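Local coordinates for uncharacterized protein (Desulfitobacterium hafniense, PDB 3MJQ) that is of unknown function but carries a PAS domain, the part present here, and may act in the regulation of sporulation, at residues A[50-53]-A[54-57]. The protein carries 1 engineered substitution. Sequence-based numbering, arbitrary orientation.
Sequences AGKM and AEGE
The side chains of Lys52 and Glu55 cross obliquely at the start of a helix, at the protein surface. The Glu55 carboxylate is turned back over the lower part of the lysine chain. Its OE1 lies 3.6 Å from Lys52 CB, against the base of that side chain. The other oxygen, OE2, faces the middle of the chain, 4.1 Å from Lys52 CD. A bend in the glutamate, chi2 100°, turns the carboxylate back toward the lysine. Lys52 runs extended as far as CE and then bends at its last torsion. Lys52 NZ stays 4.4 Å from Glu55 OE2, beyond a salt bridge. The opposite charges probably still attract weakly, but the touching is through the aliphatic part of the lysine.

Lys52 is the N-cap residue of helix 53-65, which follows the loop after helix 44-48 in this PAS domain. Two backbone hydrogen bonds close the first turn. Gly56 N donates to Lys52 O at 2.9 Å, with an N-H...O angle of 143°. Glu57 N donates to Met53 O, modelled at 2.6 Å and more bent, at 130°. Both span four residues, as in an alpha-helix.

Met53, a selenomethionine, and Glu57 both touch Leu45 of helix 44-48, linking the new helix to the preceding one. Gly56 is buried, with its backbone beside the Lys52 carbonyl.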
# COMPACT_ATOMS: atom_id res chain seq x y z
N ALA A 50 -19.31 -4.58 13.73
CA ALA A 50 -20.57 -4.08 14.30
C ALA A 50 -21.24 -4.95 15.38
O ALA A 50 -21.68 -4.45 16.42
CB ALA A 50 -21.55 -3.80 13.17
N GLY A 51 -21.31 -6.25 15.16
CA GLY A 51 -21.97 -7.07 16.16
C GLY A 51 -21.01 -7.84 17.04
O GLY A 51 -21.43 -8.51 17.98
N LYS A 52 -19.72 -7.74 16.75
CA LYS A 52 -18.73 -8.46 17.53
C LYS A 52 -17.53 -7.59 17.90
O LYS A 52 -16.43 -7.84 17.41
CB LYS A 52 -18.27 -9.70 16.75
CG LYS A 52 -19.42 -10.60 16.30
CD LYS A 52 -18.93 -11.83 15.54
CE LYS A 52 -20.08 -12.78 15.19
NZ LYS A 52 -20.75 -13.36 16.39
N MSE A 53 -17.74 -6.60 18.76
CA MSE A 53 -16.69 -5.66 19.18
C MSE A 53 -15.52 -6.31 19.89
O MSE A 53 -14.38 -5.88 19.74
CB MSE A 53 -17.24 -4.58 20.11
CG MSE A 53 -18.32 -3.72 19.50
SE MSE A 53 -17.80 -2.93 17.83
CE MSE A 53 -19.48 -3.04 16.99
N ALA A 54 -15.82 -7.34 20.68
CA ALA A 54 -14.81 -8.07 21.44
C ALA A 54 -13.87 -8.87 20.55
O ALA A 54 -12.66 -8.79 20.71
CB ALA A 54 -15.49 -8.99 22.44
N GLU A 55 -14.42 -9.64 19.62
CA GLU A 55 -13.57 -10.41 18.73
C GLU A 55 -12.87 -9.45 17.78
O GLU A 55 -11.76 -9.70 17.32
CB GLU A 55 -14.39 -11.44 17.95
CG GLU A 55 -14.97 -12.57 18.81
CD GLU A 55 -16.44 -12.36 19.16
OE1 GLU A 55 -16.79 -11.26 19.65
OE2 GLU A 55 -17.23 -13.31 18.95
N GLY A 56 -13.53 -8.33 17.50
CA GLY A 56 -12.94 -7.35 16.62
C GLY A 56 -11.86 -6.60 17.35
O GLY A 56 -10.87 -6.19 16.76
N GLU A 57 -12.03 -6.42 18.66
CA GLU A 57 -11.02 -5.70 19.43
C GLU A 57 -9.75 -6.53 19.64
O GLU A 57 -8.67 -5.98 19.89
CB GLU A 57 -11.60 -5.27 20.78
CG GLU A 57 -10.68 -4.34 21.53
CD GLU A 57 -11.31 -3.77 22.77
OE1 GLU A 57 -11.72 -4.58 23.64
OE2 GLU A 57 -11.39 -2.53 22.88